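Long-range contacts in L-amino acid deaminase (Proteus vulgaris, PDB 5HXW), which probably deaminates L-amino acids oxidatively with a bound FAD cofactor, as a membrane-bound flavoprotein oxidoreductase of the DAO family: residues Gln263-Gly268 and Thr292-Pro297; Gln82-Lys87 and Glu179-Phe184; Val124-Glu129 and Ala278-Ile283. All blocks are in the same frame, centred on the assembly; numbering follows the deposited sequence.

Contact 1: Gln263-Gly268 and Thr292-Pro297; sequences QQLISG and TYATSP. With FAD (flavin-adenine dinucleotide), chain G.
Gln264 and Thr295 face each other as a hydrogen-bonded pair of two antiparallel strands. Gln264 N reaches Thr295 O at 3.0 Å, and Thr295 N returns to Gln264 O. Two residues on, Ile266 and Tyr293 form the next such pair, with Tyr293 N on Ile266 O at 2.7 Å. Leu265 and Ala294 lie between them as a non-hydrogen-bonded pair. Their side chains take the other face of the sheet, where Leu265 CD1 meets Ala294 CB at 4.1 Å.

The tight part is the face of Gln264, Ile266, Tyr293 and Thr295. The side chains of Gln264 and Thr295 leave the sheet together and stay alongside each other. CG of Gln264 sits between its backbone N and carbonyl carbon (chi1 64°), and this lays it 3.7 Å from Thr295 CG2. The polar ends bond elsewhere: Gln264 NE2 to Leu367 O, and Thr295 OG1 to Phe284 O. Ile266 CG1 packs on Tyr293 CB at 4.0 Å.

The contact loosens toward Ser267, Gly268 and Thr292, which are partly exposed. Here Gly268 CA meets the edge of the Tyr293 ring, 4.0 Å from CD1. At the buried other end, the chain of Gln263 bends at chi2 (-76°). Its amide then lies beside Ser296, with Gln263 OE1 3.3 Å from Ser296 CB. The same amide borders the flavin: Gln263 NE2 is 3.6 Å from the FAD methyl C7M. Gln263 is thus part of the cofactor pocket.

Strand 257-266 is paired on its other side with strand 386-396. Strand 293-303 also pairs with strand 283-287. Helix 364-377 covers the face of Gln264, Ile266 and Thr295 through Leu371 and Leu374.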
loop_
_atom_site.group_PDB
_atom_site.type_symbol
_atom_site.label_atom_id
_atom_site.label_comp_id
_atom_site.label_asym_id
_atom_site.label_seq_id
_atom_site.Cartn_x
_atom_site.Cartn_y
_atom_site.Cartn_z
ATOM N N GLN A 263 -0.587 -3.384 -13.747
ATOM C CA GLN A 263 0.376 -4.411 -13.344
ATOM C C GLN A 263 0.143 -5.696 -14.140
ATOM O O GLN A 263 -0.986 -5.990 -14.553
ATOM C CB GLN A 263 0.256 -4.717 -11.848
ATOM C CG GLN A 263 0.526 -3.556 -10.898
ATOM C CD GLN A 263 2.001 -3.228 -10.731
ATOM O OE1 GLN A 263 2.859 -4.117 -10.701
ATOM N NE2 GLN A 263 2.302 -1.939 -10.608
ATOM N N GLN A 264 1.217 -6.456 -14.350
ATOM C CA GLN A 264 1.127 -7.771 -14.989
ATOM C C GLN A 264 2.043 -8.812 -14.338
ATOM O O GLN A 264 2.996 -8.467 -13.631
ATOM C CB GLN A 264 1.339 -7.682 -16.514
ATOM C CG GLN A 264 2.717 -7.216 -16.961
ATOM C CD GLN A 264 2.786 -6.814 -18.423
ATOM O OE1 GLN A 264 1.983 -7.247 -19.251
ATOM N NE2 GLN A 264 3.766 -5.982 -18.749
ATOM N N LEU A 265 1.722 -10.081 -14.581
ATOM C CA LEU A 265 2.435 -11.217 -14.011
ATOM C C LEU A 265 2.751 -12.217 -15.117
ATOM O O LEU A 265 1.852 -12.650 -15.849
ATOM C CB LEU A 265 1.574 -11.881 -12.935
ATOM C CG LEU A 265 2.261 -12.408 -11.675
ATOM C CD1 LEU A 265 2.177 -11.377 -10.555
ATOM C CD2 LEU A 265 1.613 -13.716 -11.248
ATOM N N ILE A 266 4.030 -12.565 -15.243
ATOM C CA ILE A 266 4.487 -13.540 -16.246
ATOM C C ILE A 266 5.175 -14.751 -15.618
ATOM O O ILE A 266 5.703 -14.670 -14.503
ATOM C CB ILE A 266 5.385 -12.911 -17.348
ATOM C CG1 ILE A 266 6.575 -12.149 -16.738
ATOM C CG2 ILE A 266 4.547 -12.035 -18.275
ATOM C CD1 ILE A 266 7.686 -11.825 -17.715
ATOM N N SER A 267 5.154 -15.866 -16.346
ATOM C CA SER A 267 5.774 -17.118 -15.913
ATOM C C SER A 267 7.305 -17.047 -15.877
ATOM O O SER A 267 7.920 -16.196 -16.533
ATOM C CB SER A 267 5.310 -18.270 -16.807
ATOM O OG SER A 267 5.660 -18.033 -18.159
ATOM N N GLY A 268 7.905 -17.949 -15.101
ATOM C CA GLY A 268 9.354 -18.016 -14.939
ATOM C C GLY A 268 10.123 -18.568 -16.127
ATOM O O GLY A 268 9.555 -18.822 -17.199
ATOM N N THR A 292 7.654 -17.225 -10.555
ATOM C CA THR A 292 6.975 -16.314 -11.492
ATOM C C THR A 292 7.496 -14.878 -11.328
ATOM O O THR A 292 8.117 -14.551 -10.312
ATOM C CB THR A 292 5.428 -16.348 -11.350
ATOM O OG1 THR A 292 5.042 -15.883 -10.052
ATOM C CG2 THR A 292 4.882 -17.757 -11.573
ATOM N N TYR A 293 7.250 -14.034 -12.332
ATOM C CA TYR A 293 7.765 -12.662 -12.338
ATOM C C TYR A 293 6.678 -11.602 -12.443
ATOM O O TYR A 293 5.807 -11.666 -13.320
ATOM C CB TYR A 293 8.802 -12.477 -13.451
ATOM C CG TYR A 293 10.144 -13.088 -13.131
ATOM C CD1 TYR A 293 10.370 -14.461 -13.307
ATOM C CD2 TYR A 293 11.195 -12.300 -12.648
ATOM C CE1 TYR A 293 11.598 -15.029 -13.006
ATOM C CE2 TYR A 293 12.433 -12.862 -12.351
ATOM C CZ TYR A 293 12.626 -14.225 -12.531
ATOM O OH TYR A 293 13.842 -14.794 -12.240
ATOM N N ALA A 294 6.742 -10.638 -11.530
ATOM C CA ALA A 294 5.881 -9.458 -11.548
ATOM C C ALA A 294 6.595 -8.337 -12.290
ATOM O O ALA A 294 7.769 -8.064 -12.030
ATOM C CB ALA A 294 5.542 -9.031 -10.129
ATOM N N THR A 295 5.889 -7.706 -13.225
ATOM C CA THR A 295 6.431 -6.585 -14.006
ATOM C C THR A 295 5.369 -5.503 -14.267
ATOM O O THR A 295 4.175 -5.808 -14.362
ATOM C CB THR A 295 7.135 -7.060 -15.314
ATOM O OG1 THR A 295 7.577 -5.929 -16.078
ATOM C CG2 THR A 295 6.230 -7.941 -16.178
ATOM N N SER A 296 5.815 -4.247 -14.356
ATOM C CA SER A 296 4.931 -3.093 -14.588
ATOM C C SER A 296 5.642 -1.913 -15.263
ATOM O O SER A 296 6.871 -1.806 -15.166
ATOM C CB SER A 296 4.305 -2.617 -13.273
ATOM O OG SER A 296 5.275 -2.055 -12.404
ATOM N N PRO A 297 4.872 -1.024 -15.943
ATOM C CA PRO A 297 5.423 0.259 -16.405
ATOM C C PRO A 297 5.620 1.231 -15.241
ATOM O O PRO A 297 5.055 1.023 -14.160
ATOM C CB PRO A 297 4.339 0.796 -17.351
ATOM C CG PRO A 297 3.447 -0.362 -17.648
ATOM C CD PRO A 297 3.486 -1.206 -16.415
HETATM P PA FAD G . -6.667 -1.414 0.921
HETATM O O1A FAD G . -7.359 -0.965 -0.341
HETATM O O2A FAD G . -5.746 -2.593 0.854
HETATM O O5B FAD G . -7.780 -1.710 2.037
HETATM C C5B FAD G . -8.892 -0.845 2.217
HETATM C C4B FAD G . -10.127 -1.706 2.387
HETATM O O4B FAD G . -11.144 -0.969 3.059
HETATM C C3B FAD G . -10.701 -2.134 1.047
HETATM O O3B FAD G . -10.718 -3.565 1.032
HETATM C C2B FAD G . -12.105 -1.547 1.021
HETATM O O2B FAD G . -13.061 -2.434 0.441
HETATM C C1B FAD G . -12.403 -1.316 2.490
HETATM N N9A FAD G . -13.377 -0.234 2.763
HETATM C C8A FAD G . -13.317 1.036 2.311
HETATM N N7A FAD G . -14.360 1.768 2.765
HETATM C C5A FAD G . -15.112 0.956 3.526
HETATM C C6A FAD G . -16.362 1.088 4.312
HETATM N N6A FAD G . -17.006 2.275 4.356
HETATM N N1A FAD G . -16.821 -0.002 4.979
HETATM C C2A FAD G . -16.171 -1.186 4.943
HETATM N N3A FAD G . -15.030 -1.379 4.245
HETATM C C4A FAD G . -14.460 -0.365 3.534
HETATM N N1 FAD G . 3.223 -1.099 -1.571
HETATM C C2 FAD G . 4.467 -1.571 -1.313
HETATM O O2 FAD G . 4.864 -1.556 -0.129
HETATM N N3 FAD G . 5.275 -2.039 -2.286
HETATM C C4 FAD G . 4.902 -2.076 -3.581
HETATM O O4 FAD G . 5.678 -2.524 -4.458
HETATM C C4X FAD G . 3.542 -1.578 -3.945
HETATM N N5 FAD G . 3.076 -1.574 -5.218
HETATM C C5X FAD G . 1.835 -1.102 -5.523
HETATM C C6 FAD G . 1.375 -1.111 -6.845
HETATM C C7 FAD G . 0.097 -0.643 -7.160
HETATM C C7M FAD G . -0.364 -0.667 -8.597
HETATM C C8 FAD G . -0.784 -0.128 -6.066
HETATM C C8M FAD G . -2.175 0.392 -6.304
HETATM C C9 FAD G . -0.327 -0.121 -4.758
HETATM C C9A FAD G . 0.946 -0.585 -4.437
HETATM N N10 FAD G . 1.404 -0.591 -3.093
HETATM C C10 FAD G . 2.706 -1.072 -2.825
HETATM C "C1'" FAD G . 0.566 -0.049 -2.015
HETATM C "C2'" FAD G . -0.251 -0.997 -1.168
HETATM O "O2'" FAD G . -1.055 -1.823 -2.012
HETATM C "C3'" FAD G . -1.172 -0.130 -0.311
HETATM O "O3'" FAD G . -0.492 1.042 0.193
HETATM C "C4'" FAD G . -1.797 -0.914 0.839
HETATM O "O4'" FAD G . -2.528 -2.056 0.352
HETATM C "C5'" FAD G . -2.735 0.001 1.607
HETATM O "O5'" FAD G . -3.552 -0.801 2.441
HETATM P P FAD G . -4.990 -0.286 2.912
HETATM O O1P FAD G . -5.524 -1.348 3.830
HETATM O O2P FAD G . -4.848 1.120 3.426
HETATM O O3P FAD G . -5.853 -0.181 1.554
#

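Contact 2: Gln82-Lys87 and Glu179-Phe184; sequences QAISYK and EDSGSF. With FAD (flavin-adenine dinucleotide), chain G.
The flavin pocket has one of its walls here, where a short antiparallel pair of strands holds the pyrimidine edge of FAD. Gln82 grips this edge with its backbone. Its N donates to FAD O4 at 3.0 Å, and its O accepts from FAD N3 at 2.8 Å, almost straight at 175°. The two bonds take N3 and the carbonyl on the adjacent C4, and help set how the ring is turned. Chi1 of 61° tucks Gln82 CG between its N and carbonyl carbon, 3.4 Å from FAD O4. From there the chain extends, and OE1 bonds Asn276 ND2.

The next residue, Ala83, ties this grip to Gly182. Ala83 N bonds Gly182 O at 2.8 Å, with the donor well above the carbonyl plane. Gly182 N returns to Ala83 O at 2.7 Å. Ala83 CB lies 3.7 Å from Gly182 CA.

The Phe184 ring reaches back across the pair. Its CZ touches Ala83 CB at 3.6 Å, and its edge is turned toward FAD O2. Further out, Ile84 CG2 rests on Ser181 CB at 3.8 Å.

Strand 182-183 also pairs with strand 117-123. Helix 422-438 touches Ala83 through Thr424, and Phe184 through Met423 and Thr424.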
loop_
_atom_site.group_PDB
_atom_site.type_symbol
_atom_site.label_atom_id
_atom_site.label_comp_id
_atom_site.label_asym_id
_atom_site.label_seq_id
_atom_site.Cartn_x
_atom_site.Cartn_y
_atom_site.Cartn_z
ATOM N N GLN A 82 7.338 -4.980 -3.764
ATOM C CA GLN A 82 8.665 -4.698 -3.210
ATOM C C GLN A 82 8.627 -3.944 -1.880
ATOM O O GLN A 82 7.892 -2.962 -1.729
ATOM C CB GLN A 82 9.563 -3.988 -4.238
ATOM C CG GLN A 82 9.075 -2.635 -4.744
ATOM C CD GLN A 82 10.043 -1.978 -5.711
ATOM O OE1 GLN A 82 11.251 -2.200 -5.652
ATOM N NE2 GLN A 82 9.516 -1.153 -6.601
ATOM N N ALA A 83 9.415 -4.431 -0.922
ATOM C CA ALA A 83 9.603 -3.762 0.365
ATOM C C ALA A 83 10.972 -3.106 0.381
ATOM O O ALA A 83 11.985 -3.753 0.670
ATOM C CB ALA A 83 9.443 -4.739 1.524
ATOM N N ILE A 84 10.997 -1.819 0.039
ATOM C CA ILE A 84 12.259 -1.093 -0.145
ATOM C C ILE A 84 12.348 0.195 0.674
ATOM O O ILE A 84 11.336 0.856 0.925
ATOM C CB ILE A 84 12.577 -0.815 -1.643
ATOM C CG1 ILE A 84 11.531 0.109 -2.293
ATOM C CG2 ILE A 84 12.712 -2.125 -2.410
ATOM C CD1 ILE A 84 12.086 1.008 -3.380
ATOM N N SER A 85 13.566 0.520 1.103
ATOM C CA SER A 85 13.847 1.779 1.785
ATOM C C SER A 85 14.524 2.778 0.845
ATOM O O SER A 85 14.785 3.912 1.236
ATOM C CB SER A 85 14.708 1.536 3.029
ATOM O OG SER A 85 15.982 1.019 2.679
ATOM N N TYR A 86 14.778 2.343 -0.393
ATOM C CA TYR A 86 15.542 3.088 -1.403
ATOM C C TYR A 86 14.918 4.436 -1.756
ATOM O O TYR A 86 13.702 4.528 -1.963
ATOM C CB TYR A 86 15.687 2.231 -2.664
ATOM C CG TYR A 86 16.850 2.583 -3.562
ATOM C CD1 TYR A 86 18.157 2.192 -3.239
ATOM C CD2 TYR A 86 16.643 3.283 -4.755
ATOM C CE1 TYR A 86 19.226 2.508 -4.072
ATOM C CE2 TYR A 86 17.701 3.602 -5.595
ATOM C CZ TYR A 86 18.989 3.214 -5.251
ATOM O OH TYR A 86 20.031 3.531 -6.089
ATOM N N LYS A 87 15.763 5.469 -1.799
ATOM C CA LYS A 87 15.384 6.861 -2.131
ATOM C C LYS A 87 14.321 7.520 -1.221
ATOM O O LYS A 87 13.879 8.643 -1.499
ATOM C CB LYS A 87 14.980 6.986 -3.612
ATOM C CG LYS A 87 16.139 7.008 -4.596
ATOM C CD LYS A 87 15.606 7.033 -6.019
ATOM C CE LYS A 87 16.616 7.618 -6.992
ATOM N NZ LYS A 87 15.947 8.060 -8.249
ATOM N N GLU A 179 20.548 -4.598 -0.698
ATOM C CA GLU A 179 20.755 -6.033 -0.498
ATOM C C GLU A 179 19.635 -6.719 0.296
ATOM O O GLU A 179 19.303 -7.877 0.025
ATOM C CB GLU A 179 22.110 -6.261 0.183
ATOM C CG GLU A 179 22.634 -7.686 0.117
ATOM C CD GLU A 179 23.967 -7.849 0.815
ATOM O OE1 GLU A 179 24.936 -8.260 0.143
ATOM O OE2 GLU A 179 24.047 -7.564 2.031
ATOM N N ASP A 180 19.069 -6.002 1.268
ATOM C CA ASP A 180 18.018 -6.547 2.128
ATOM C C ASP A 180 16.593 -6.123 1.717
ATOM O O ASP A 180 15.667 -6.141 2.543
ATOM C CB ASP A 180 18.311 -6.236 3.609
ATOM C CG ASP A 180 18.181 -4.754 3.952
ATOM O OD1 ASP A 180 18.447 -3.884 3.090
ATOM O OD2 ASP A 180 17.814 -4.459 5.109
ATOM N N SER A 181 16.419 -5.761 0.443
ATOM C CA SER A 181 15.107 -5.379 -0.087
ATOM C C SER A 181 14.141 -6.565 -0.050
ATOM O O SER A 181 14.506 -7.692 -0.400
ATOM C CB SER A 181 15.218 -4.826 -1.507
ATOM O OG SER A 181 15.171 -5.861 -2.477
ATOM N N GLY A 182 12.916 -6.292 0.382
ATOM C CA GLY A 182 11.918 -7.328 0.576
ATOM C C GLY A 182 11.057 -7.613 -0.633
ATOM O O GLY A 182 10.877 -6.760 -1.511
ATOM N N SER A 183 10.525 -8.830 -0.658
ATOM C CA SER A 183 9.581 -9.256 -1.674
ATOM C C SER A 183 8.385 -9.932 -1.011
ATOM O O SER A 183 8.556 -10.795 -0.152
ATOM C CB SER A 183 10.265 -10.211 -2.655
ATOM O OG SER A 183 9.366 -10.651 -3.654
ATOM N N PHE A 184 7.184 -9.509 -1.398
ATOM C CA PHE A 184 5.931 -10.201 -1.052
ATOM C C PHE A 184 5.010 -10.297 -2.264
ATOM O O PHE A 184 4.988 -9.400 -3.105
ATOM C CB PHE A 184 5.186 -9.583 0.157
ATOM C CG PHE A 184 5.458 -8.114 0.398
ATOM C CD1 PHE A 184 5.298 -7.159 -0.615
ATOM C CD2 PHE A 184 5.828 -7.676 1.673
ATOM C CE1 PHE A 184 5.549 -5.815 -0.369
ATOM C CE2 PHE A 184 6.074 -6.330 1.926
ATOM C CZ PHE A 184 5.934 -5.399 0.902
HETATM P PA FAD G . -6.667 -1.414 0.921
HETATM O O1A FAD G . -7.359 -0.965 -0.341
HETATM O O2A FAD G . -5.746 -2.593 0.854
HETATM O O5B FAD G . -7.780 -1.710 2.037
HETATM C C5B FAD G . -8.892 -0.845 2.217
HETATM C C4B FAD G . -10.127 -1.706 2.387
HETATM O O4B FAD G . -11.144 -0.969 3.059
HETATM C C3B FAD G . -10.701 -2.134 1.047
HETATM O O3B FAD G . -10.718 -3.565 1.032
HETATM C C2B FAD G . -12.105 -1.547 1.021
HETATM O O2B FAD G . -13.061 -2.434 0.441
HETATM C C1B FAD G . -12.403 -1.316 2.490
HETATM N N9A FAD G . -13.377 -0.234 2.763
HETATM C C8A FAD G . -13.317 1.036 2.311
HETATM N N7A FAD G . -14.360 1.768 2.765
HETATM C C5A FAD G . -15.112 0.956 3.526
HETATM C C6A FAD G . -16.362 1.088 4.312
HETATM N N6A FAD G . -17.006 2.275 4.356
HETATM N N1A FAD G . -16.821 -0.002 4.979
HETATM C C2A FAD G . -16.171 -1.186 4.943
HETATM N N3A FAD G . -15.030 -1.379 4.245
HETATM C C4A FAD G . -14.460 -0.365 3.534
HETATM N N1 FAD G . 3.223 -1.099 -1.571
HETATM C C2 FAD G . 4.467 -1.571 -1.313
HETATM O O2 FAD G . 4.864 -1.556 -0.129
HETATM N N3 FAD G . 5.275 -2.039 -2.286
HETATM C C4 FAD G . 4.902 -2.076 -3.581
HETATM O O4 FAD G . 5.678 -2.524 -4.458
HETATM C C4X FAD G . 3.542 -1.578 -3.945
HETATM N N5 FAD G . 3.076 -1.574 -5.218
HETATM C C5X FAD G . 1.835 -1.102 -5.523
HETATM C C6 FAD G . 1.375 -1.111 -6.845
HETATM C C7 FAD G . 0.097 -0.643 -7.160
HETATM C C7M FAD G . -0.364 -0.667 -8.597
HETATM C C8 FAD G . -0.784 -0.128 -6.066
HETATM C C8M FAD G . -2.175 0.392 -6.304
HETATM C C9 FAD G . -0.327 -0.121 -4.758
HETATM C C9A FAD G . 0.946 -0.585 -4.437
HETATM N N10 FAD G . 1.404 -0.591 -3.093
HETATM C C10 FAD G . 2.706 -1.072 -2.825
HETATM C "C1'" FAD G . 0.566 -0.049 -2.015
HETATM C "C2'" FAD G . -0.251 -0.997 -1.168
HETATM O "O2'" FAD G . -1.055 -1.823 -2.012
HETATM C "C3'" FAD G . -1.172 -0.130 -0.311
HETATM O "O3'" FAD G . -0.492 1.042 0.193
HETATM C "C4'" FAD G . -1.797 -0.914 0.839
HETATM O "O4'" FAD G . -2.528 -2.056 0.352
HETATM C "C5'" FAD G . -2.735 0.001 1.607
HETATM O "O5'" FAD G . -3.552 -0.801 2.441
HETATM P P FAD G . -4.990 -0.286 2.912
HETATM O O1P FAD G . -5.524 -1.348 3.830
HETATM O O2P FAD G . -4.848 1.120 3.426
HETATM O O3P FAD G . -5.853 -0.181 1.554
#

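Contact 3: Val124-Glu129 and Ala278-Ile283; sequences VPLDEE and ALPGGI
With chi1 at 175°, the two methyls of Val124 spread apart: CG1 turns away from the backbone N, and CG2 lies beside it. They meet different partners. CG2 goes to Leu279, where it lies 3.8 Å from CD2. CG1 goes to the ring of Pro280 and is 3.9 Å from CD. In Leu279, CG is anti to the carbonyl carbon (chi1 -62°). Although the first bond of that side chain leads away from Val124, its CD2 methyl turns back to touch it.

The Val124 side chain stands roughly square to that of Pro280. The ring also lies against the backbone: Pro280 CD is 3.4 Å from Val124 O, and CG is 3.6 Å from Pro125 O. Leu126 and Pro280 pass alongside, running opposite ways, with Leu126 CD2 3.9 Å from Pro280 CB. Leu126 is exposed, and this marks the outer side of the contact.

One backbone bond joins the segments, from Val124 N to Ala278 O at 3.1 Å, with an angle of 143° at the hydrogen. It follows directly on the parallel pairing of strand 117-123 with strand 276-279. The first chain then leaves the sheet and enters helix 128-143, with Asp127 at the N-cap position. The second turns back through Gly281 and Gly282, both at positive phi. This is a beta hairpin between strands 276-279 and 283-287, and Leu279 N bonds Ile283 O at 2.8 Å across it.

Trp172 packs on both Val124 and Leu279. Leu126 N bonds Asp130 OD2 in the first turn of the helix. Ile283 faces helix 364-377, touching Lys373 and Leu374.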
loop_
_atom_site.group_PDB
_atom_site.type_symbol
_atom_site.label_atom_id
_atom_site.label_comp_id
_atom_site.label_asym_id
_atom_site.label_seq_id
_atom_site.Cartn_x
_atom_site.Cartn_y
_atom_site.Cartn_z
ATOM N N VAL A 124 19.825 0.827 -11.609
ATOM C CA VAL A 124 20.765 1.570 -12.443
ATOM C C VAL A 124 20.209 2.991 -12.612
ATOM O O VAL A 124 19.066 3.149 -13.052
ATOM C CB VAL A 124 20.992 0.889 -13.820
ATOM C CG1 VAL A 124 21.880 1.740 -14.720
ATOM C CG2 VAL A 124 21.604 -0.494 -13.647
ATOM N N PRO A 125 21.006 4.023 -12.244
ATOM C CA PRO A 125 20.573 5.420 -12.399
ATOM C C PRO A 125 20.412 5.850 -13.863
ATOM O O PRO A 125 20.993 5.231 -14.762
ATOM C CB PRO A 125 21.695 6.216 -11.722
ATOM C CG PRO A 125 22.886 5.320 -11.768
ATOM C CD PRO A 125 22.334 3.935 -11.607
ATOM N N LEU A 126 19.623 6.901 -14.083
ATOM C CA LEU A 126 19.330 7.403 -15.429
ATOM C C LEU A 126 20.484 8.253 -15.965
ATOM O O LEU A 126 21.072 7.925 -17.000
ATOM C CB LEU A 126 18.010 8.193 -15.447
ATOM C CG LEU A 126 16.757 7.584 -14.798
ATOM C CD1 LEU A 126 15.776 8.674 -14.391
ATOM C CD2 LEU A 126 16.078 6.552 -15.693
ATOM N N ASP A 127 20.802 9.330 -15.246
ATOM C CA ASP A 127 21.866 10.265 -15.615
ATOM C C ASP A 127 23.069 10.121 -14.680
ATOM O O ASP A 127 23.024 9.359 -13.711
ATOM C CB ASP A 127 21.340 11.708 -15.567
ATOM C CG ASP A 127 20.270 11.986 -16.611
ATOM O OD1 ASP A 127 20.593 12.006 -17.821
ATOM O OD2 ASP A 127 19.104 12.205 -16.221
ATOM N N GLU A 128 24.142 10.853 -14.987
ATOM C CA GLU A 128 25.274 11.019 -14.070
ATOM C C GLU A 128 24.867 11.803 -12.820
ATOM O O GLU A 128 25.395 11.557 -11.731
ATOM C CB GLU A 128 26.447 11.720 -14.767
ATOM C CG GLU A 128 27.296 10.824 -15.666
ATOM C CD GLU A 128 28.109 9.777 -14.912
ATOM O OE1 GLU A 128 28.512 10.019 -13.750
ATOM O OE2 GLU A 128 28.356 8.699 -15.493
ATOM N N GLU A 129 23.933 12.740 -12.996
ATOM C CA GLU A 129 23.367 13.541 -11.909
ATOM C C GLU A 129 22.559 12.674 -10.942
ATOM O O GLU A 129 22.628 12.874 -9.724
ATOM C CB GLU A 129 22.490 14.663 -12.473
ATOM C CG GLU A 129 22.165 15.770 -11.478
ATOM C CD GLU A 129 20.977 16.616 -11.898
ATOM O OE1 GLU A 129 19.853 16.074 -11.995
ATOM O OE2 GLU A 129 21.164 17.831 -12.118
ATOM N N ALA A 278 15.455 -2.603 -11.402
ATOM C CA ALA A 278 14.899 -1.345 -11.895
ATOM C C ALA A 278 15.904 -0.672 -12.836
ATOM O O ALA A 278 16.975 -0.238 -12.405
ATOM C CB ALA A 278 14.545 -0.433 -10.728
ATOM N N LEU A 279 15.553 -0.599 -14.120
ATOM C CA LEU A 279 16.458 -0.089 -15.159
ATOM C C LEU A 279 15.910 1.155 -15.874
ATOM O O LEU A 279 14.690 1.357 -15.900
ATOM C CB LEU A 279 16.751 -1.181 -16.201
ATOM C CG LEU A 279 17.440 -2.492 -15.822
ATOM C CD1 LEU A 279 17.233 -3.514 -16.924
ATOM C CD2 LEU A 279 18.924 -2.316 -15.536
ATOM N N PRO A 280 16.807 1.993 -16.458
ATOM C CA PRO A 280 16.360 3.041 -17.385
ATOM C C PRO A 280 15.615 2.445 -18.581
ATOM O O PRO A 280 15.948 1.341 -19.032
ATOM C CB PRO A 280 17.670 3.684 -17.851
ATOM C CG PRO A 280 18.628 3.442 -16.739
ATOM C CD PRO A 280 18.259 2.094 -16.189
ATOM N N GLY A 281 14.617 3.174 -19.075
ATOM C CA GLY A 281 13.761 2.698 -20.161
ATOM C C GLY A 281 12.510 1.979 -19.681
ATOM O O GLY A 281 11.884 1.241 -20.449
ATOM N N GLY A 282 12.152 2.193 -18.414
ATOM C CA GLY A 282 10.933 1.636 -17.820
ATOM C C GLY A 282 10.909 0.137 -17.556
ATOM O O GLY A 282 9.825 -0.448 -17.428
ATOM N N ILE A 283 12.092 -0.483 -17.476
ATOM C CA ILE A 283 12.219 -1.913 -17.163
ATOM C C ILE A 283 12.171 -2.121 -15.645
ATOM O O ILE A 283 13.071 -1.682 -14.916
ATOM C CB ILE A 283 13.525 -2.546 -17.731
ATOM C CG1 ILE A 283 13.886 -2.026 -19.144
ATOM C CG2 ILE A 283 13.497 -4.074 -17.606
ATOM C CD1 ILE A 283 12.986 -2.461 -20.286
#

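In the fold
All three contacts belong to one large mixed sheet. Contact 2 closes before contact 1 opens along the chain. Contact 3 alternates with both: 124-129 falls between the segments of contact 2, and 278-283 between those of contact 1. The centres of contacts 1 and 2 are about 17 Å apart. Those of contacts 1 and 3 are about 19 Å apart, and those of contacts 2 and 3 about 17 Å. Strand 117-123 links contacts 2 and 3, since it pairs with both 182-183 and 276-279. From there the sheet continues through 283-287 to 293-303 and contact 1. Contacts 1 and 2 each touch the flavin, so the sheet lines the cofactor pocket. Contact 3 lies farther out.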